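Local coordinates for brain-specific angiogenesis inhibitor 1-associated protein 2-like protein 2 (Mus musculus, PDB 3OK8) that binds phosphoinositides through its I-BAR (IMD) domain, a helical dimer, and induces planar or gently curved membrane structures, at residues L35-N38 and Y39-A42; I117-S120 and C121-Y124; I126-R129 and H130-N134; H193-L196 and S197-L201. One frame throughout, in Å; residues are numbered along the deposited sequence. Where two conformers were deposited one is given.

Contact 1: L35-N38 and Y39-A42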
ATOM      1  N   LEU A  35     -16.086  -7.334  -2.252  1.00 28.10           N
ATOM      2  CA  LEU A  35     -14.670  -7.484  -1.982  1.00 39.26           C
ATOM      3  C   LEU A  35     -13.952  -6.168  -2.225  1.00 49.12           C
ATOM      4  O   LEU A  35     -12.990  -5.841  -1.536  1.00 46.74           O
ATOM      5  CB  LEU A  35     -14.082  -8.582  -2.863  1.00 38.84           C
ATOM      6  CG  LEU A  35     -14.623  -9.970  -2.556  1.00 47.32           C
ATOM      7  CD1 LEU A  35     -14.126 -10.981  -3.574  1.00 39.84           C
ATOM      8  CD2 LEU A  35     -14.242 -10.369  -1.122  1.00 38.87           C
ATOM      9  N   GLY A  36     -14.430  -5.419  -3.217  1.00 51.52           N
ATOM     10  CA  GLY A  36     -13.855  -4.132  -3.552  1.00 34.22           C
ATOM     11  C   GLY A  36     -13.994  -3.130  -2.416  1.00 37.52           C
ATOM     12  O   GLY A  36     -13.076  -2.365  -2.130  1.00 28.39           O
ATOM     13  N   ASN A  37     -15.142  -3.122  -1.750  1.00 30.51           N
ATOM     14  CA  ASN A  37     -15.331  -2.171  -0.664  1.00 46.28           C
ATOM     15  C   ASN A  37     -14.440  -2.473   0.555  1.00 44.05           C
ATOM     16  O   ASN A  37     -13.933  -1.551   1.209  1.00 38.87           O
ATOM     17  CB  ASN A  37     -16.811  -2.052  -0.316  1.00 48.98           C
ATOM     18  CG  ASN A  37     -17.532  -1.077  -1.229  1.00 53.39           C
ATOM     19  OD1 ASN A  37     -16.940  -0.098  -1.684  1.00 59.19           O
ATOM     20  ND2 ASN A  37     -18.807  -1.333  -1.500  1.00 42.54           N
ATOM     21  N   ASN A  38     -14.243  -3.764   0.822  1.00 36.14           N
ATOM     22  CA  ASN A  38     -13.297  -4.256   1.821  1.00 41.39           C
ATOM     23  C   ASN A  38     -11.885  -3.786   1.512  1.00 42.71           C
ATOM     24  O   ASN A  38     -11.135  -3.380   2.400  1.00 36.30           O
ATOM     25  CB  ASN A  38     -13.277  -5.783   1.823  1.00 42.73           C
ATOM     26  CG  ASN A  38     -14.475  -6.396   2.527  1.00 45.66           C
ATOM     27  OD1 ASN A  38     -15.318  -5.702   3.108  1.00 33.43           O
ATOM     28  ND2 ASN A  38     -14.547  -7.717   2.483  1.00 43.03           N
ATOM     29  N   TYR A  39     -11.527  -3.879   0.239  1.00 37.52           N
ATOM     30  CA  TYR A  39     -10.247  -3.395  -0.264  1.00 45.11           C
ATOM     31  C   TYR A  39     -10.031  -1.901   0.061  1.00 46.80           C
ATOM     32  O   TYR A  39      -8.969  -1.500   0.545  1.00 41.09           O
ATOM     33  CB  TYR A  39     -10.220  -3.624  -1.771  1.00 49.64           C
ATOM     34  CG  TYR A  39      -8.855  -3.703  -2.412  1.00 51.23           C
ATOM     35  CD1 TYR A  39      -7.712  -3.280  -1.751  1.00 46.74           C
ATOM     36  CD2 TYR A  39      -8.720  -4.174  -3.711  1.00 51.41           C
ATOM     37  CE1 TYR A  39      -6.469  -3.352  -2.363  1.00 45.29           C
ATOM     38  CE2 TYR A  39      -7.491  -4.242  -4.328  1.00 44.84           C
ATOM     39  CZ  TYR A  39      -6.368  -3.828  -3.659  1.00 48.00           C
ATOM     40  OH  TYR A  39      -5.148  -3.911  -4.302  1.00 43.49           O
ATOM     41  N   LEU A  40     -11.041  -1.077  -0.205  1.00 44.45           N
ATOM     42  CA  LEU A  40     -10.958   0.352   0.088  1.00 34.21           C
ATOM     43  C   LEU A  40     -10.757   0.593   1.575  1.00 40.32           C
ATOM     44  O   LEU A  40      -9.907   1.387   1.970  1.00 39.15           O
ATOM     45  CB  LEU A  40     -12.229   1.081  -0.347  1.00 30.49           C
ATOM     46  CG  LEU A  40     -12.413   1.359  -1.831  1.00 45.57           C
ATOM     47  CD1 LEU A  40     -13.883   1.653  -2.126  1.00 40.84           C
ATOM     48  CD2 LEU A  40     -11.526   2.508  -2.251  1.00 46.55           C
ATOM     49  N   ARG A  41     -11.562  -0.074   2.395  1.00 41.58           N
ATOM     50  CA  ARG A  41     -11.476   0.099   3.839  1.00 38.71           C
ATOM     51  C   ARG A  41     -10.091  -0.279   4.369  1.00 41.49           C
ATOM     52  O   ARG A  41      -9.556   0.409   5.231  1.00 37.72           O
ATOM     53  CB  ARG A  41     -12.596  -0.656   4.564  1.00 37.88           C
ATOM     54  CG  ARG A  41     -13.965   0.028   4.451  1.00 38.92           C
ATOM     55  CD  ARG A  41     -15.051  -0.685   5.270  1.00 39.16           C
ATOM     56  NE  ARG A  41     -15.416  -1.977   4.696  1.00 47.71           N
ATOM     57  CZ  ARG A  41     -16.447  -2.176   3.873  1.00 52.29           C
ATOM     58  NH1 ARG A  41     -17.243  -1.172   3.527  1.00 52.32           N
ATOM     59  NH2 ARG A  41     -16.696  -3.392   3.400  1.00 57.21           N
ATOM     60  N   ALA A  42      -9.500  -1.352   3.848  1.00 33.19           N
ATOM     61  CA  ALA A  42      -8.113  -1.671   4.192  1.00 40.32           C
ATOM     62  C   ALA A  42      -7.171  -0.551   3.794  1.00 47.15           C
ATOM     63  O   ALA A  42      -6.296  -0.185   4.576  1.00 49.96           O
ATOM     64  CB  ALA A  42      -7.665  -2.979   3.569  1.00 29.19           C
TER

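Contact 2: I117-S120 and C121-Y124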
ATOM      1  N   ILE A 117     -30.159  -7.851 -19.855  1.00 48.25           N
ATOM      2  CA  ILE A 117     -29.930  -9.195 -20.366  1.00 49.10           C
ATOM      3  C   ILE A 117     -31.126 -10.117 -20.111  1.00 47.39           C
ATOM      4  O   ILE A 117     -31.332 -11.084 -20.847  1.00 44.27           O
ATOM      5  CB  ILE A 117     -28.644  -9.820 -19.779  1.00 51.65           C
ATOM      6  CG1 ILE A 117     -27.573  -9.966 -20.860  1.00 55.51           C
ATOM      7  CG2 ILE A 117     -28.925 -11.198 -19.249  1.00 59.11           C
ATOM      8  CD1 ILE A 117     -27.265  -8.703 -21.608  1.00 57.90           C
ATOM      9  N   LYS A 118     -31.910  -9.810 -19.079  1.00 44.38           N
ATOM     10  CA  LYS A 118     -33.102 -10.585 -18.759  1.00 44.86           C
ATOM     11  C   LYS A 118     -34.175 -10.365 -19.829  1.00 47.14           C
ATOM     12  O   LYS A 118     -34.829 -11.306 -20.264  1.00 39.10           O
ATOM     13  CB  LYS A 118     -33.645 -10.196 -17.389  1.00 52.03           C
ATOM     14  CG  LYS A 118     -34.366 -11.317 -16.667  1.00 59.32           C
ATOM     15  CD  LYS A 118     -34.878 -10.879 -15.297  1.00 69.39           C
ATOM     16  CE  LYS A 118     -36.382 -10.596 -15.304  1.00 76.16           C
ATOM     17  NZ  LYS A 118     -36.788  -9.555 -16.293  1.00 79.73           N
ATOM     18  N   ASP A 119     -34.353  -9.112 -20.239  1.00 45.84           N
ATOM     19  CA  ASP A 119     -35.278  -8.760 -21.309  1.00 54.96           C
ATOM     20  C   ASP A 119     -34.791  -9.298 -22.647  1.00 51.60           C
ATOM     21  O   ASP A 119     -35.575  -9.760 -23.461  1.00 44.81           O
ATOM     22  CB  ASP A 119     -35.438  -7.241 -21.398  1.00 61.94           C
ATOM     23  CG  ASP A 119     -36.207  -6.663 -20.223  1.00 73.12           C
ATOM     24  OD1 ASP A 119     -37.015  -7.403 -19.614  1.00 82.48           O
ATOM     25  OD2 ASP A 119     -36.008  -5.466 -19.915  1.00 70.36           O
ATOM     26  N   SER A 120     -33.487  -9.211 -22.873  1.00 54.27           N
ATOM     27  CA  SER A 120     -32.866  -9.737 -24.079  1.00 47.62           C
ATOM     28  C   SER A 120     -33.157 -11.231 -24.191  1.00 46.72           C
ATOM     29  O   SER A 120     -33.705 -11.707 -25.191  1.00 36.42           O
ATOM     30  CB  SER A 120     -31.354  -9.472 -24.026  1.00 54.79           C
ATOM     31  OG  SER A 120     -30.700  -9.856 -25.220  1.00 61.89           O
ATOM     32  N   CYS A 121     -32.809 -11.962 -23.142  1.00 41.14           N
ATOM     33  CA  CYS A 121     -33.075 -13.387 -23.075  1.00 41.67           C
ATOM     34  C   CYS A 121     -34.550 -13.730 -23.293  1.00 50.53           C
ATOM     35  O   CYS A 121     -34.859 -14.693 -23.986  1.00 50.23           O
ATOM     36  CB  CYS A 121     -32.610 -13.944 -21.734  1.00 34.54           C
ATOM     37  SG  CYS A 121     -32.902 -15.717 -21.519  1.00 44.00           S
ATOM     38  N   GLN A 122     -35.452 -12.955 -22.690  1.00 51.27           N
ATOM     39  CA  GLN A 122     -36.892 -13.188 -22.827  1.00 47.56           C
ATOM     40  C   GLN A 122     -37.353 -12.957 -24.256  1.00 43.01           C
ATOM     41  O   GLN A 122     -38.096 -13.758 -24.817  1.00 43.94           O
ATOM     42  CB  GLN A 122     -37.689 -12.265 -21.905  1.00 55.79           C
ATOM     43  CG  GLN A 122     -37.748 -12.700 -20.449  1.00 75.12           C
ATOM     44  CD  GLN A 122     -38.212 -11.580 -19.527  1.00 89.74           C
ATOM     45  OE1 GLN A 122     -38.131 -11.694 -18.301  1.00 97.76           O
ATOM     46  NE2 GLN A 122     -38.691 -10.483 -20.117  1.00 92.54           N
ATOM     47  N   HIS A 123     -36.927 -11.838 -24.830  1.00 38.36           N
ATOM     48  CA  HIS A 123     -37.235 -11.521 -26.219  1.00 54.77           C
ATOM     49  C   HIS A 123     -36.847 -12.699 -27.104  1.00 54.40           C
ATOM     50  O   HIS A 123     -37.629 -13.146 -27.939  1.00 57.32           O
ATOM     51  CB  HIS A 123     -36.482 -10.262 -26.650  1.00 61.67           C
ATOM     52  CG  HIS A 123     -36.811  -9.796 -28.036  1.00 73.01           C
ATOM     53  ND1 HIS A 123     -36.129 -10.238 -29.151  1.00 76.89           N
ATOM     54  CD2 HIS A 123     -37.733  -8.912 -28.485  1.00 71.01           C
ATOM     55  CE1 HIS A 123     -36.619  -9.649 -30.226  1.00 72.79           C
ATOM     56  NE2 HIS A 123     -37.592  -8.838 -29.851  1.00 71.46           N
ATOM     57  N   TYR A 124     -35.637 -13.209 -26.901  1.00 45.06           N
ATOM     58  CA  TYR A 124     -35.149 -14.323 -27.691  1.00 41.28           C
ATOM     59  C   TYR A 124     -35.989 -15.572 -27.498  1.00 46.60           C
ATOM     60  O   TYR A 124     -36.425 -16.184 -28.466  1.00 49.99           O
ATOM     61  CB  TYR A 124     -33.701 -14.644 -27.357  1.00 36.27           C
ATOM     62  CG  TYR A 124     -33.273 -15.990 -27.884  1.00 51.62           C
ATOM     63  CD1 TYR A 124     -33.140 -17.083 -27.038  1.00 54.30           C
ATOM     64  CD2 TYR A 124     -33.028 -16.177 -29.236  1.00 55.39           C
ATOM     65  CE1 TYR A 124     -32.757 -18.318 -27.524  1.00 56.08           C
ATOM     66  CE2 TYR A 124     -32.644 -17.403 -29.729  1.00 56.39           C
ATOM     67  CZ  TYR A 124     -32.513 -18.472 -28.874  1.00 51.62           C
ATOM     68  OH  TYR A 124     -32.131 -19.696 -29.380  1.00 46.39           O
TER

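Contact 3: I126-R129 and H130-N134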
ATOM      1  N   ILE A 126     -39.071 -16.018 -26.421  1.00 41.20           N
ATOM      2  CA  ILE A 126     -40.425 -15.846 -26.917  1.00 46.15           C
ATOM      3  C   ILE A 126     -40.496 -15.855 -28.440  1.00 52.81           C
ATOM      4  O   ILE A 126     -41.446 -16.376 -29.006  1.00 60.20           O
ATOM      5  CB  ILE A 126     -41.070 -14.556 -26.376  1.00 49.23           C
ATOM      6  CG1 ILE A 126     -42.583 -14.583 -26.599  1.00 61.38           C
ATOM      7  CG2 ILE A 126     -40.457 -13.333 -27.028  1.00 51.63           C
ATOM      8  CD1 ILE A 126     -43.305 -13.363 -26.057  1.00 65.27           C
ATOM      9  N   GLU A 127     -39.500 -15.287 -29.111  1.00 48.29           N
ATOM     10  CA  GLU A 127     -39.520 -15.287 -30.568  1.00 47.77           C
ATOM     11  C   GLU A 127     -39.225 -16.673 -31.103  1.00 46.73           C
ATOM     12  O   GLU A 127     -39.768 -17.069 -32.128  1.00 40.15           O
ATOM     13  CB  GLU A 127     -38.539 -14.282 -31.174  1.00 44.32           C
ATOM     14  CG  GLU A 127     -38.572 -14.301 -32.699  1.00 49.08           C
ATOM     15  CD  GLU A 127     -37.810 -13.163 -33.367  1.00 53.92           C
ATOM     16  OE1 GLU A 127     -37.787 -13.144 -34.616  1.00 52.22           O
ATOM     17  OE2 GLU A 127     -37.239 -12.295 -32.666  1.00 48.37           O
ATOM     18  N   TYR A 128     -38.366 -17.409 -30.406  1.00 41.72           N
ATOM     19  CA  TYR A 128     -38.039 -18.772 -30.795  1.00 46.75           C
ATOM     20  C   TYR A 128     -39.277 -19.664 -30.706  1.00 56.32           C
ATOM     21  O   TYR A 128     -39.577 -20.426 -31.622  1.00 58.27           O
ATOM     22  CB  TYR A 128     -36.920 -19.323 -29.915  1.00 40.95           C
ATOM     23  CG  TYR A 128     -36.481 -20.728 -30.259  1.00 48.62           C
ATOM     24  CD1 TYR A 128     -37.175 -21.831 -29.779  1.00 57.03           C
ATOM     25  CD2 TYR A 128     -35.364 -20.951 -31.050  1.00 51.29           C
ATOM     26  CE1 TYR A 128     -36.777 -23.114 -30.083  1.00 58.80           C
ATOM     27  CE2 TYR A 128     -34.956 -22.229 -31.357  1.00 47.08           C
ATOM     28  CZ  TYR A 128     -35.667 -23.305 -30.871  1.00 51.32           C
ATOM     29  OH  TYR A 128     -35.264 -24.577 -31.171  1.00 42.08           O
ATOM     30  N   ARG A 129     -39.998 -19.555 -29.597  1.00 63.11           N
ATOM     31  CA  ARG A 129     -41.222 -20.320 -29.404  1.00 65.26           C
ATOM     32  C   ARG A 129     -42.257 -20.082 -30.520  1.00 59.54           C
ATOM     33  O   ARG A 129     -42.899 -21.022 -30.983  1.00 59.58           O
ATOM     34  CB  ARG A 129     -41.822 -20.034 -28.019  1.00 69.25           C
ATOM     35  CG  ARG A 129     -41.601 -21.132 -26.958  1.00 82.36           C
ATOM     36  CD  ARG A 129     -40.227 -21.078 -26.262  1.00 92.24           C
ATOM     37  NE  ARG A 129     -39.333 -22.162 -26.678  1.00 96.42           N
ATOM     38  CZ  ARG A 129     -39.078 -23.253 -25.957  1.00 95.37           C
ATOM     39  NH1 ARG A 129     -38.251 -24.183 -26.427  1.00 91.34           N
ATOM     40  NH2 ARG A 129     -39.647 -23.418 -24.768  1.00 95.85           N
ATOM     41  N   HIS A 130     -42.415 -18.835 -30.953  1.00 53.32           N
ATOM     42  CA  HIS A 130     -43.400 -18.497 -31.983  1.00 51.76           C
ATOM     43  C   HIS A 130     -43.051 -19.083 -33.348  1.00 53.07           C
ATOM     44  O   HIS A 130     -43.871 -19.764 -33.973  1.00 54.59           O
ATOM     45  CB  HIS A 130     -43.554 -16.982 -32.100  1.00 54.98           C
ATOM     46  CG  HIS A 130     -44.306 -16.367 -30.964  1.00 69.33           C
ATOM     47  ND1 HIS A 130     -44.487 -17.010 -29.758  1.00 71.55           N
ATOM     48  CD2 HIS A 130     -44.896 -15.155 -30.836  1.00 75.54           C
ATOM     49  CE1 HIS A 130     -45.172 -16.228 -28.942  1.00 71.21           C
ATOM     50  NE2 HIS A 130     -45.430 -15.095 -29.571  1.00 73.85           N
ATOM     51  N   ARG A 131     -41.838 -18.788 -33.809  1.00 51.45           N
ATOM     52  CA  ARG A 131     -41.320 -19.309 -35.063  1.00 53.73           C
ATOM     53  C   ARG A 131     -41.416 -20.823 -35.067  1.00 54.88           C
ATOM     54  O   ARG A 131     -41.827 -21.435 -36.062  1.00 54.28           O
ATOM     55  CB  ARG A 131     -39.860 -18.890 -35.244  1.00 54.02           C
ATOM     56  CG  ARG A 131     -39.672 -17.406 -35.461  1.00 48.20           C
ATOM     57  CD  ARG A 131     -38.221 -17.044 -35.728  1.00 44.09           C
ATOM     58  NE  ARG A 131     -38.094 -15.627 -36.054  1.00 42.30           N
ATOM     59  CZ  ARG A 131     -38.148 -15.139 -37.289  1.00 58.80           C
ATOM     60  NH1 ARG A 131     -38.311 -15.952 -38.326  1.00 57.44           N
ATOM     61  NH2 ARG A 131     -38.035 -13.835 -37.489  1.00 64.00           N
ATOM     62  N   ALA A 132     -41.029 -21.417 -33.941  1.00 49.01           N
ATOM     63  CA  ALA A 132     -41.081 -22.859 -33.770  1.00 45.34           C
ATOM     64  C   ALA A 132     -42.508 -23.352 -33.965  1.00 58.94           C
ATOM     65  O   ALA A 132     -42.748 -24.320 -34.681  1.00 63.24           O
ATOM     66  CB  ALA A 132     -40.565 -23.245 -32.398  1.00 40.94           C
ATOM     67  N   ALA A 133     -43.451 -22.661 -33.337  1.00 61.24           N
ATOM     68  CA  ALA A 133     -44.855 -23.037 -33.397  1.00 55.70           C
ATOM     69  C   ALA A 133     -45.449 -22.804 -34.782  1.00 63.13           C
ATOM     70  O   ALA A 133     -46.032 -23.713 -35.376  1.00 64.82           O
ATOM     71  CB  ALA A 133     -45.645 -22.279 -32.351  1.00 47.52           C
ATOM     72  N   ASN A 134     -45.312 -21.581 -35.283  1.00 64.30           N
ATOM     73  CA  ASN A 134     -45.828 -21.237 -36.601  0.50 61.73           C
ATOM     74  C   ASN A 134     -45.210 -22.100 -37.692  1.00 64.49           C
ATOM     75  O   ASN A 134     -45.818 -22.321 -38.739  1.00 66.24           O
ATOM     76  CB  ASN A 134     -45.614 -19.752 -36.903  0.50 58.03           C
ATOM     77  CG  ASN A 134     -46.755 -18.885 -36.402  0.50 58.73           C
ATOM     78  OD1 ASN A 134     -47.895 -19.336 -36.300  0.50 65.64           O
ATOM     79  ND2 ASN A 134     -46.453 -17.630 -36.095  0.50 54.00           N
TER

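Contact 4: H193-L196 and S197-L201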
ATOM      1  N   HIS A 193     -10.255  -2.168 -15.402  1.00 25.46           N
ATOM      2  CA  HIS A 193      -9.092  -2.554 -14.629  1.00 35.54           C
ATOM      3  C   HIS A 193      -7.811  -2.134 -15.302  1.00 38.42           C
ATOM      4  O   HIS A 193      -6.772  -1.992 -14.651  1.00 30.16           O
ATOM      5  CB  HIS A 193      -9.117  -4.046 -14.317  1.00 33.31           C
ATOM      6  CG  HIS A 193      -9.982  -4.375 -13.142  1.00 43.29           C
ATOM      7  ND1 HIS A 193     -11.336  -4.609 -13.254  1.00 34.79           N
ATOM      8  CD2 HIS A 193      -9.694  -4.454 -11.822  1.00 33.86           C
ATOM      9  CE1 HIS A 193     -11.842  -4.843 -12.056  1.00 42.22           C
ATOM     10  NE2 HIS A 193     -10.867  -4.751 -11.168  1.00 40.50           N
ATOM     11  N   LEU A 194      -7.896  -1.905 -16.605  1.00 27.74           N
ATOM     12  CA  LEU A 194      -6.783  -1.319 -17.344  1.00 29.67           C
ATOM     13  C   LEU A 194      -6.604   0.151 -16.956  1.00 30.76           C
ATOM     14  O   LEU A 194      -5.480   0.627 -16.825  1.00 30.98           O
ATOM     15  CB  LEU A 194      -7.015  -1.435 -18.848  1.00 37.90           C
ATOM     16  CG  LEU A 194      -5.845  -1.915 -19.711  1.00 41.23           C
ATOM     17  CD1 LEU A 194      -6.093  -1.554 -21.182  1.00 43.46           C
ATOM     18  CD2 LEU A 194      -4.524  -1.343 -19.238  1.00 20.06           C
ATOM     19  N   LEU A 195      -7.709   0.869 -16.777  1.00 30.21           N
ATOM     20  CA  LEU A 195      -7.640   2.253 -16.310  1.00 38.69           C
ATOM     21  C   LEU A 195      -7.035   2.312 -14.896  1.00 40.79           C
ATOM     22  O   LEU A 195      -6.168   3.136 -14.603  1.00 39.59           O
ATOM     23  CB  LEU A 195      -9.024   2.917 -16.349  1.00 45.06           C
ATOM     24  CG  LEU A 195      -9.299   4.000 -15.291  1.00 45.65           C
ATOM     25  CD1 LEU A 195      -8.424   5.232 -15.517  1.00 51.85           C
ATOM     26  CD2 LEU A 195     -10.781   4.391 -15.202  1.00 24.63           C
ATOM     27  N   LEU A 196      -7.474   1.428 -14.014  1.00 34.01           N
ATOM     28  CA  LEU A 196      -6.873   1.393 -12.692  1.00 37.89           C
ATOM     29  C   LEU A 196      -5.372   1.136 -12.792  1.00 50.02           C
ATOM     30  O   LEU A 196      -4.576   1.869 -12.202  1.00 56.31           O
ATOM     31  CB  LEU A 196      -7.522   0.338 -11.821  1.00 37.31           C
ATOM     32  CG  LEU A 196      -9.033   0.375 -11.598  1.00 51.63           C
ATOM     33  CD1 LEU A 196      -9.303  -0.227 -10.233  1.00 60.00           C
ATOM     34  CD2 LEU A 196      -9.621   1.773 -11.707  1.00 52.63           C
ATOM     35  N   SER A 197      -4.989   0.100 -13.540  1.00 48.14           N
ATOM     36  CA  SER A 197      -3.577  -0.259 -13.698  1.00 45.56           C
ATOM     37  C   SER A 197      -2.750   0.917 -14.191  1.00 48.69           C
ATOM     38  O   SER A 197      -1.566   1.050 -13.849  1.00 46.60           O
ATOM     39  CB  SER A 197      -3.409  -1.429 -14.672  1.00 36.34           C
ATOM     40  OG  SER A 197      -4.020  -2.606 -14.172  1.00 41.33           O
ATOM     41  N   ASN A 198      -3.387   1.761 -14.999  1.00 47.48           N
ATOM     42  CA  ASN A 198      -2.727   2.905 -15.607  1.00 39.13           C
ATOM     43  C   ASN A 198      -2.520   4.061 -14.633  1.00 39.74           C
ATOM     44  O   ASN A 198      -1.443   4.655 -14.591  1.00 33.94           O
ATOM     45  CB  ASN A 198      -3.515   3.395 -16.822  1.00 38.99           C
ATOM     46  CG  ASN A 198      -2.626   3.656 -18.015  1.00 46.99           C
ATOM     47  OD1 ASN A 198      -2.809   4.632 -18.748  1.00 52.68           O
ATOM     48  ND2 ASN A 198      -1.648   2.778 -18.219  1.00 48.59           N
ATOM     49  N   THR A 199      -3.557   4.393 -13.869  1.00 29.23           N
ATOM     50  CA  THR A 199      -3.432   5.419 -12.843  1.00 46.94           C
ATOM     51  C   THR A 199      -2.367   5.006 -11.831  1.00 45.23           C
ATOM     52  O   THR A 199      -1.564   5.826 -11.388  1.00 53.19           O
ATOM     53  CB  THR A 199      -4.764   5.668 -12.110  1.00 50.11           C
ATOM     54  OG1 THR A 199      -5.068   4.548 -11.278  1.00 64.45           O
ATOM     55  CG2 THR A 199      -5.897   5.855 -13.104  1.00 32.79           C
ATOM     56  N   PHE A 200      -2.349   3.724 -11.489  1.00 34.07           N
ATOM     57  CA  PHE A 200      -1.441   3.224 -10.471  1.00 44.66           C
ATOM     58  C   PHE A 200      -0.013   3.212 -10.973  1.00 43.86           C
ATOM     59  O   PHE A 200       0.923   3.478 -10.209  1.00 46.77           O
ATOM     60  CB  PHE A 200      -1.839   1.824 -10.028  1.00 41.70           C
ATOM     61  CG  PHE A 200      -0.915   1.231  -9.012  1.00 46.58           C
ATOM     62  CD1 PHE A 200      -0.937   1.674  -7.690  1.00 50.11           C
ATOM     63  CD2 PHE A 200      -0.019   0.237  -9.370  1.00 44.30           C
ATOM     64  CE1 PHE A 200      -0.082   1.121  -6.729  1.00 45.40           C
ATOM     65  CE2 PHE A 200       0.839  -0.324  -8.425  1.00 46.67           C
ATOM     66  CZ  PHE A 200       0.806   0.116  -7.101  1.00 44.11           C
ATOM     67  N   LEU A 201       0.145   2.885 -12.253  1.00 25.83           N
ATOM     68  CA  LEU A 201       1.423   3.058 -12.940  1.00 33.13           C
ATOM     69  C   LEU A 201       1.920   4.506 -12.839  1.00 40.57           C
ATOM     70  O   LEU A 201       3.113   4.754 -12.638  1.00 49.72           O
ATOM     71  CB  LEU A 201       1.284   2.657 -14.410  1.00 42.39           C
ATOM     72  CG  LEU A 201       2.589   2.584 -15.192  1.00 45.70           C
ATOM     73  CD1 LEU A 201       3.718   2.062 -14.307  1.00 41.93           C
ATOM     74  CD2 LEU A 201       2.405   1.708 -16.425  1.00 50.68           C
TER

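Contact 1: L35-N38 and Y39-A42
N38 and R41, three residues apart on helix 5-66, are joined by the one side-chain hydrogen bond of this turn: R41 NH2 donates a hydrogen bond to N38 OD1 at 2.7 Å. The N-H...O angle is 146°, and the donor lies in the carbonyl plane of the amide while OD1 sits at the edge of the guanidinium, yet the two flat groups are turned 69° apart. A bend at chi3 (-70°) folds the arginine back over its own helix, which brings N37 O over one face of the guanidinium, 3.7 Å above its plane. Backbone bonds carry the rest of the polar contact. Y39, L40, R41 and A42 donate in turn to the carbonyls four residues earlier, the regular alpha-helical pattern, with R41 N to N37 O at 3.0 Å. In the antiparallel I-BAR dimer of three-helix bundles this turn has differently occupied sides: L40 packs on V95, H99 and L103 of helix 71-147, whereas L35, Y39 and A42 meet V52, A50 and A49 of the second subunit. Of the van der Waals contacts, L40 CD1 lies 3.6 Å from N37 OD1 and Y39 CB 3.1 Å from G36 O, with the tyrosine ring led off toward F43 and F98.

Contact 2: I117-S120 and C121-Y124
D119 O accepts the shortest sound polar bond here, from H123 N at 2.8 Å with an N-H...O angle of 169°. It belongs to an unbroken i to i+4 series, in which I117, K118 and S120 likewise take the amides of C121, Q122 and Y124. Above this backbone the side chains of K118 and Q122 cross, and K118 NZ donates to Q122 OE1 at 3.2 Å. The approach is not on a lone pair, since NZ stands 39° out of the amide's carbonyl plane. Bends at chi3 and chi4 turn the lysine tip back to this oxygen. K118 NZ also forms a long salt bridge of 4.0 Å with D119 OD1, and the same OD1 lies 3.5 Å from Q122 NE2. With an alanine in place of K118, Q122 OE1 would probably lose this donor and D119 its nearby positive charge. Other side chains face the bundle: S120 OG is hydrogen-bonded to Y18 OH, I117 reaches M22, E181 and R185, and Y124 packs on T14, M15 and S174. Polar groups linked along one side while apolar ones meet two neighbouring helices make this an amphipathic turn of an antiparallel three-helix bundle, here the I-BAR domain.

Contact 3: I126-R129 and H130-N134
I126-R129 and H130-N134 form continuous alpha helix, in which H130 N to I126 O, at 3.3 Å, is longer than the A132 N to Y128 O bond of 2.9 Å. R131 and A133 donate to E127 O and R129 O in the same i to i+4 pattern. Among the side chains, E127 and R131 lie alongside each other and point the same way. A single carboxylate oxygen takes both bonds of their salt bridge: E127 OE1 is 2.9 Å from R131 NE and 3.0 Å from R131 NH2. The carboxylate and guanidinium planes are only 28° apart, and OE1 lies almost exactly in the guanidinium plane. NE comes to the anti side of the oxygen. The glutamate, with CG opposite its backbone N (chi1 180°) and extended beyond, runs beside an arginine chain that is itself extended from CG to NE. A leucine replacing R131 would probably leave E127 OE1 without either donor and its negative charge without this partner. I126 O lies over one face of the H130 ring, 3.1 Å above its plane and offset toward the rim, and I126 CG1 approaches H130 CE1 at 3.9 Å. Y128 faces the bundle, where its ring meets Y11 and touches M167 and V171, while Y128 CE1 lies 4.4 Å from A132 CB. E127 and R131 also touch F170 and Q166 of helix 153-217. The grip of two nitrogens on one oxygen would be expected to favour the charged form of the glutamate and to limit rotation of both chain ends on this largely polar stretch of helix 71-147.

Contact 4: H193-L196 and S197-L201
H193-L196 and S197-L201 make a local contact along one helix, 153-217, where hydroxyl groups supplement the backbone bonds on a surface of the chain partly met by the second subunit. The evidence lies at two carbonyls. H193 O accepts from S197 N at 3.0 Å and from S197 OG at 2.9 Å, the two donors arriving from opposite faces of its plane. S197 OG, opposite its own carbonyl carbon (chi1 -64°), is thereby set back over the preceding turn. L196 O is likewise doubly held, by F200 N at 3.0 Å and by T199 OG1 at 2.9 Å, the hydroxyl coming in with a C=O...O angle of 127°. The T199 hydroxyl thus reaches three residues back, that of S197 four. In the antiparallel I-BAR dimer this turn lies between partners: L196 packs on T97, F98 and L102 of helix 71-147, and T199 on V94. Toward the second subunit, H193 NE2 is hydrogen-bonded to Y53 OH of that subunit, H193 ND1 being bonded to L189 O of its own chain, and S197 and N198 pack on W218 and V215 of the second subunit. Apolar contact within the turn falls to L195 and T199, whose side chains cross with L195 CD1 3.5 Å from T199 CG2. T199 N meets L195 O at 3.0 Å, and N198 N, bonded to L194 O, adds only a weak bond to L195 O at 3.1 Å.

In the fold
From the N terminus, contact 1 lies on helix 5-66, contacts 2 and 3 follow on helix 71-147, and contact 4 lies on helix 153-217. Each is a local stretch within one helix, so none closes a loop; they run in series, neither nesting nor crossing. Contacts 2 and 3 adjoin closely in sequence, their centres about 14 Å apart, whereas contacts 1 and 3 stand about 47 Å apart between centres, as the elongated bundle implies. Contacts 1 and 4 come within about 7 Å at their nearest atoms, without touching, and both also meet the second subunit. Helix 71-147 ties the set together: residues of contacts 1 and 4 pack against it.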